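Local coordinates for beta-n-acetylhexosaminidase (Streptococcus pneumoniae, PDB 4AZI), which probably removes terminal beta-linked N-acetylglucosamine residues from glycans as one of the two tandem family 20 glycoside hydrolase modules of the pneumococcal exo-beta-D-N-acetylglucosaminidase StrH, at residues Y232-D237 with G256-S261; S261-A266 with A310-P315. The protein carries 2 engineered substitutions. All blocks are in the same frame, centred on the assembly; numbering follows the deposited sequence.

Interaction 1: residues Y232-D237 with G256-S261; sequences YYEDKD and GYNLAS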
loop_
_atom_site.group_PDB
_atom_site.type_symbol
_atom_site.label_atom_id
_atom_site.label_comp_id
_atom_site.label_asym_id
_atom_site.label_seq_id
_atom_site.Cartn_x
_atom_site.Cartn_y
_atom_site.Cartn_z
ATOM N N TYR A 232 -15.512 -12.528 2.761
ATOM C CA TYR A 232 -16.082 -13.868 2.646
ATOM C C TYR A 232 -15.305 -14.892 3.449
ATOM O O TYR A 232 -14.833 -15.891 2.916
ATOM C CB TYR A 232 -16.209 -14.264 1.171
ATOM C CG TYR A 232 -17.231 -13.405 0.472
ATOM C CD1 TYR A 232 -18.572 -13.772 0.453
ATOM C CD2 TYR A 232 -16.865 -12.206 -0.136
ATOM C CE1 TYR A 232 -19.517 -12.976 -0.157
ATOM C CE2 TYR A 232 -17.805 -11.407 -0.757
ATOM C CZ TYR A 232 -19.129 -11.803 -0.764
ATOM O OH TYR A 232 -20.077 -11.026 -1.365
ATOM N N TYR A 233 -15.158 -14.619 4.742
ATOM C CA TYR A 233 -14.370 -15.481 5.625
ATOM C C TYR A 233 -14.889 -16.908 5.526
ATOM O O TYR A 233 -16.103 -17.129 5.452
ATOM C CB TYR A 233 -14.437 -14.972 7.068
ATOM C CG TYR A 233 -13.589 -15.753 8.050
ATOM C CD1 TYR A 233 -12.197 -15.614 8.072
ATOM C CD2 TYR A 233 -14.179 -16.613 8.971
ATOM C CE1 TYR A 233 -11.420 -16.320 8.989
ATOM C CE2 TYR A 233 -13.417 -17.327 9.884
ATOM C CZ TYR A 233 -12.041 -17.181 9.889
ATOM O OH TYR A 233 -11.296 -17.893 10.796
ATOM N N GLU A 234 -13.952 -17.853 5.469
ATOM C CA GLU A 234 -14.231 -19.299 5.388
ATOM C C GLU A 234 -15.132 -19.726 4.209
ATOM O O GLU A 234 -15.911 -20.680 4.323
ATOM C CB GLU A 234 -14.735 -19.841 6.744
ATOM C CG GLU A 234 -14.098 -21.179 7.130
ATOM C CD GLU A 234 -14.444 -21.644 8.536
ATOM O OE1 GLU A 234 -14.739 -20.802 9.415
ATOM O OE2 GLU A 234 -14.415 -22.866 8.773
ATOM N N ASP A 235 -14.992 -19.019 3.082
ATOM C CA ASP A 235 -15.739 -19.271 1.836
ATOM C C ASP A 235 -17.267 -19.288 2.017
ATOM O O ASP A 235 -17.955 -20.029 1.330
ATOM C CB ASP A 235 -15.291 -20.584 1.148
ATOM C CG ASP A 235 -13.803 -20.638 0.844
ATOM O OD1 ASP A 235 -13.148 -19.569 0.732
ATOM O OD2 ASP A 235 -13.291 -21.776 0.696
ATOM N N LYS A 236 -17.780 -18.481 2.947
ATOM C CA LYS A 236 -19.218 -18.403 3.230
ATOM C C LYS A 236 -19.759 -17.086 2.690
ATOM O O LYS A 236 -19.040 -16.093 2.651
ATOM C CB LYS A 236 -19.487 -18.490 4.740
ATOM C CG LYS A 236 -18.961 -19.746 5.436
ATOM C CD LYS A 236 -19.872 -20.955 5.241
ATOM C CE LYS A 236 -19.464 -22.121 6.144
ATOM N NZ LYS A 236 -20.298 -23.355 5.958
ATOM N N ASP A 237 -21.020 -17.062 2.275
ATOM C CA ASP A 237 -21.554 -15.848 1.667
ATOM C C ASP A 237 -22.925 -15.411 2.197
ATOM O O ASP A 237 -23.714 -14.806 1.467
ATOM C CB ASP A 237 -21.566 -15.975 0.136
ATOM C CG ASP A 237 -22.596 -16.978 -0.361
ATOM O OD1 ASP A 237 -23.126 -17.756 0.460
ATOM O OD2 ASP A 237 -22.887 -16.979 -1.574
ATOM N N GLY A 256 -6.503 -22.221 11.724
ATOM C CA GLY A 256 -7.655 -21.548 12.351
ATOM C C GLY A 256 -7.803 -20.055 12.058
ATOM O O GLY A 256 -8.519 -19.336 12.762
ATOM N N TYR A 257 -7.089 -19.568 11.053
ATOM C CA TYR A 257 -7.323 -18.233 10.520
ATOM C C TYR A 257 -7.800 -18.532 9.108
ATOM O O TYR A 257 -7.022 -18.493 8.156
ATOM C CB TYR A 257 -6.034 -17.403 10.550
ATOM C CG TYR A 257 -6.206 -15.902 10.364
ATOM C CD1 TYR A 257 -6.857 -15.124 11.322
ATOM C CD2 TYR A 257 -5.676 -15.254 9.244
ATOM C CE1 TYR A 257 -6.989 -13.751 11.158
ATOM C CE2 TYR A 257 -5.808 -13.882 9.076
ATOM C CZ TYR A 257 -6.467 -13.140 10.033
ATOM O OH TYR A 257 -6.599 -11.783 9.863
ATOM N N ASN A 258 -9.082 -18.893 9.011
ATOM C CA ASN A 258 -9.657 -19.568 7.839
ATOM C C ASN A 258 -10.126 -18.651 6.707
ATOM O O ASN A 258 -11.313 -18.615 6.368
ATOM C CB ASN A 258 -10.820 -20.474 8.264
ATOM C CG ASN A 258 -10.386 -21.599 9.184
ATOM O OD1 ASN A 258 -11.164 -22.056 10.015
ATOM N ND2 ASN A 258 -9.149 -22.058 9.031
ATOM N N LEU A 259 -9.181 -17.951 6.095
ATOM C CA LEU A 259 -9.518 -16.951 5.082
ATOM C C LEU A 259 -10.125 -17.565 3.826
ATOM O O LEU A 259 -9.951 -18.759 3.560
ATOM C CB LEU A 259 -8.286 -16.099 4.748
ATOM C CG LEU A 259 -7.475 -15.686 5.977
ATOM C CD1 LEU A 259 -6.270 -14.822 5.596
ATOM C CD2 LEU A 259 -8.385 -14.985 6.988
ATOM N N ALA A 260 -10.871 -16.758 3.080
ATOM C CA ALA A 260 -11.360 -17.163 1.770
ATOM C C ALA A 260 -10.181 -17.493 0.864
ATOM O O ALA A 260 -9.108 -16.895 0.976
ATOM C CB ALA A 260 -12.224 -16.072 1.147
ATOM N N SER A 261 -10.369 -18.474 -0.006
ATOM C CA SER A 261 -9.346 -18.807 -0.977
ATOM C C SER A 261 -9.393 -17.780 -2.102
ATOM O O SER A 261 -10.435 -17.137 -2.309
ATOM C CB SER A 261 -9.577 -20.209 -1.533
ATOM O OG SER A 261 -10.770 -20.251 -2.289
HETATM O O HOH W 1 -12.343 -22.039 -1.870
HETATM O O HOH W 2 -10.808 -21.082 1.917
#

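Interaction 2: residues S261-A266 with A310-P315; sequences SPQYLA and ASTKYP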
loop_
_atom_site.group_PDB
_atom_site.type_symbol
_atom_site.label_atom_id
_atom_site.label_comp_id
_atom_site.label_asym_id
_atom_site.label_seq_id
_atom_site.Cartn_x
_atom_site.Cartn_y
_atom_site.Cartn_z
ATOM N N SER A 261 -10.369 -18.474 -0.006
ATOM C CA SER A 261 -9.346 -18.807 -0.977
ATOM C C SER A 261 -9.393 -17.780 -2.102
ATOM O O SER A 261 -10.435 -17.137 -2.309
ATOM C CB SER A 261 -9.577 -20.209 -1.533
ATOM O OG SER A 261 -10.770 -20.251 -2.289
ATOM N N PRO A 262 -8.274 -17.620 -2.830
ATOM C CA PRO A 262 -8.294 -16.768 -4.019
ATOM C C PRO A 262 -9.273 -17.311 -5.056
ATOM O O PRO A 262 -9.942 -16.521 -5.729
ATOM C CB PRO A 262 -6.854 -16.837 -4.550
ATOM C CG PRO A 262 -6.044 -17.401 -3.448
ATOM C CD PRO A 262 -6.955 -18.241 -2.617
ATOM N N GLN A 263 -9.356 -18.642 -5.173
ATOM C CA GLN A 263 -10.350 -19.284 -6.050
ATOM C C GLN A 263 -11.766 -18.807 -5.701
ATOM O O GLN A 263 -12.530 -18.394 -6.585
ATOM C CB GLN A 263 -10.300 -20.817 -5.946
ATOM C CG GLN A 263 -9.055 -21.485 -6.512
ATOM C CD GLN A 263 -8.056 -21.885 -5.433
ATOM O OE1 GLN A 263 -7.891 -21.187 -4.436
ATOM N NE2 GLN A 263 -7.399 -23.023 -5.627
ATOM N N TYR A 264 -12.114 -18.874 -4.414
ATOM C CA TYR A 264 -13.438 -18.459 -3.960
ATOM C C TYR A 264 -13.745 -16.982 -4.242
ATOM O O TYR A 264 -14.833 -16.657 -4.713
ATOM C CB TYR A 264 -13.661 -18.761 -2.473
ATOM C CG TYR A 264 -15.104 -18.545 -2.065
ATOM C CD1 TYR A 264 -16.050 -19.552 -2.243
ATOM C CD2 TYR A 264 -15.530 -17.325 -1.546
ATOM C CE1 TYR A 264 -17.375 -19.362 -1.889
ATOM C CE2 TYR A 264 -16.853 -17.123 -1.184
ATOM C CZ TYR A 264 -17.771 -18.144 -1.367
ATOM O OH TYR A 264 -19.082 -17.965 -1.024
ATOM N N LEU A 265 -12.804 -16.098 -3.927
ATOM C CA LEU A 265 -12.977 -14.664 -4.197
ATOM C C LEU A 265 -13.063 -14.337 -5.688
ATOM O O LEU A 265 -13.892 -13.522 -6.081
ATOM C CB LEU A 265 -11.896 -13.826 -3.508
ATOM C CG LEU A 265 -11.864 -13.858 -1.977
ATOM C CD1 LEU A 265 -10.670 -13.045 -1.476
ATOM C CD2 LEU A 265 -13.165 -13.329 -1.401
ATOM N N ALA A 266 -12.240 -14.987 -6.514
ATOM C CA ALA A 266 -12.345 -14.847 -7.974
ATOM C C ALA A 266 -13.744 -15.201 -8.463
ATOM O O ALA A 266 -14.312 -14.498 -9.322
ATOM C CB ALA A 266 -11.303 -15.702 -8.681
ATOM N N ALA A 310 -1.013 -16.386 -3.250
ATOM C CA ALA A 310 -0.709 -17.210 -2.073
ATOM C C ALA A 310 -1.714 -18.345 -1.934
ATOM O O ALA A 310 -2.897 -18.148 -2.183
ATOM C CB ALA A 310 -0.694 -16.352 -0.814
ATOM N N SER A 311 -1.223 -19.515 -1.517
ATOM C CA SER A 311 -2.015 -20.762 -1.408
ATOM C C SER A 311 -2.377 -21.431 -2.744
ATOM O O SER A 311 -3.168 -22.383 -2.777
ATOM C CB SER A 311 -3.274 -20.577 -0.534
ATOM O OG SER A 311 -4.341 -19.964 -1.249
ATOM N N THR A 312 -1.802 -20.941 -3.845
ATOM C CA THR A 312 -2.039 -21.539 -5.160
ATOM C C THR A 312 -0.738 -21.863 -5.877
ATOM O O THR A 312 0.302 -21.235 -5.636
ATOM C CB THR A 312 -2.889 -20.642 -6.098
ATOM O OG1 THR A 312 -2.146 -19.463 -6.446
ATOM C CG2 THR A 312 -4.222 -20.262 -5.460
ATOM N N LYS A 313 -0.816 -22.846 -6.772
ATOM C CA LYS A 313 0.323 -23.277 -7.572
ATOM C C LYS A 313 0.127 -22.813 -9.019
ATOM O O LYS A 313 -0.756 -23.311 -9.732
ATOM C CB LYS A 313 0.470 -24.801 -7.491
ATOM C CG LYS A 313 1.627 -25.390 -8.280
ATOM C CD LYS A 313 1.697 -26.900 -8.073
ATOM C CE LYS A 313 2.752 -27.551 -8.953
ATOM N NZ LYS A 313 4.086 -26.935 -8.712
ATOM N N TYR A 314 0.939 -21.838 -9.425
ATOM C CA TYR A 314 0.877 -21.262 -10.765
ATOM C C TYR A 314 1.794 -22.054 -11.703
ATOM O O TYR A 314 2.912 -22.393 -11.312
ATOM C CB TYR A 314 1.304 -19.791 -10.712
ATOM C CG TYR A 314 1.222 -19.057 -12.033
ATOM C CD1 TYR A 314 0.033 -18.460 -12.447
ATOM C CD2 TYR A 314 2.344 -18.945 -12.864
ATOM C CE1 TYR A 314 -0.050 -17.789 -13.663
ATOM C CE2 TYR A 314 2.276 -18.264 -14.077
ATOM C CZ TYR A 314 1.080 -17.688 -14.468
ATOM O OH TYR A 314 1.007 -17.017 -15.671
ATOM N N PRO A 315 1.347 -22.328 -12.949
ATOM C CA PRO A 315 0.125 -21.883 -13.610
ATOM C C PRO A 315 -1.080 -22.822 -13.513
ATOM O O PRO A 315 -2.103 -22.520 -14.112
ATOM C CB PRO A 315 0.559 -21.769 -15.074
ATOM C CG PRO A 315 1.597 -22.837 -15.230
ATOM C CD PRO A 315 2.189 -23.118 -13.870
HETATM O O HOH W 3 -4.843 -23.978 -4.222
HETATM O O HOH W 4 -6.105 -21.794 -2.024
#

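Interaction 1: residues Y232-D237 with G256-S261
Two loops of the family 20 TIM barrel meet beside the inhibitor pocket, where Y233 lies against N258, the residue next to the pocket tyrosine Y257. The Y233 ring reaches along 256-261 because its CG stands anti to the backbone N (chi1 -177°). Its hydroxyl accepts a nearly straight hydrogen bond from N258 N, 3.0 Å from Y233 OH, with 158° at the hydrogen. N258 O sits over one face of the same ring, toward the rim, while L259 CD2 meets the ring at its edge, 3.9 Å from Y233 CE1. N258 is the centre of an inverse gamma turn, and its O also takes a bent, weak bond from E234 N. The extended E234 side chain runs beside that of N258 in the same direction, with E234 CG 3.5 Å from N258 CB. Farther along, D235 OD1 uses its syn lone pair to accept from S261 N at 3.1 Å, gripping the N-cap residue of helix 262-267 by its backbone. D235 OD2 takes a bond from a water 2.7 Å away; a second water donates to L259 O and, weakly, to D235 OD2. The methyl of A260 closes the join, with A260 CB 3.2 Å from Y232 O. Y257 turns away from this contact toward the inhibitor, its hydroxyl bonded to D229 and W194. The two loops follow the neighbouring barrel strands 223-227 and 246-249, and L265 and Y264 of helix 262-267 pack against A260 and Y232.

Interaction 2: residues S261-A266 with A310-P315
The first turn of helix 262-267, an outer element of the TIM barrel, faces the loop that leads into the eighth barrel strand, P262 meeting A310, S311 and T312. The proline ring rests its CD and CG against two oxygens: P262 CD lies 3.4 Å from S311 OG, and P262 CG lies 3.5 Å from A310 O. The carbon-to-carbon touch is P262 CG on T312 CG2, at 3.9 Å. In T312, chi1 of 67° puts OG1 between the backbone N and the carbonyl carbon, where it bonds back to L309 O in its own loop, and leaves the CG2 methyl beside the backbone N, directed at the helix. The Q263 chain bends at chi2 (101°) and runs antiparallel to the T312 side chain, with Q263 OE1 3.9 Å from T312 CG2. Its amide reaches the loop through two waters: one accepts from Q263 NE2 and donates to S311 O at 2.7 Å, the other donates to both Q263 OE1 and S311 OG. Within the helix, S261 OG accepts from Y264 N at 2.9 Å, with an N-H...O angle of 158°. This is a classic serine N-cap, followed by proline at the first helical position, where its missing N-H costs no helical hydrogen bond.

In the fold
Interactions 1 and 2 come in series along the chain, their centres 13 Å apart, and S261 belongs to both: its backbone N is bound in interaction 1, while its side chain caps the helix used in interaction 2. They also touch directly through that helix, where the Y264 ring packs on D235 and D237. Helix 262-267 is thus held between the loop after strand 223-227 and the loop before strand 321-329. Together the contacts tie connections of the fifth to eighth strands of the closed parallel barrel on one side of the catalytic module. Only interaction 1 includes a residue lining the inhibitor pocket, Y257.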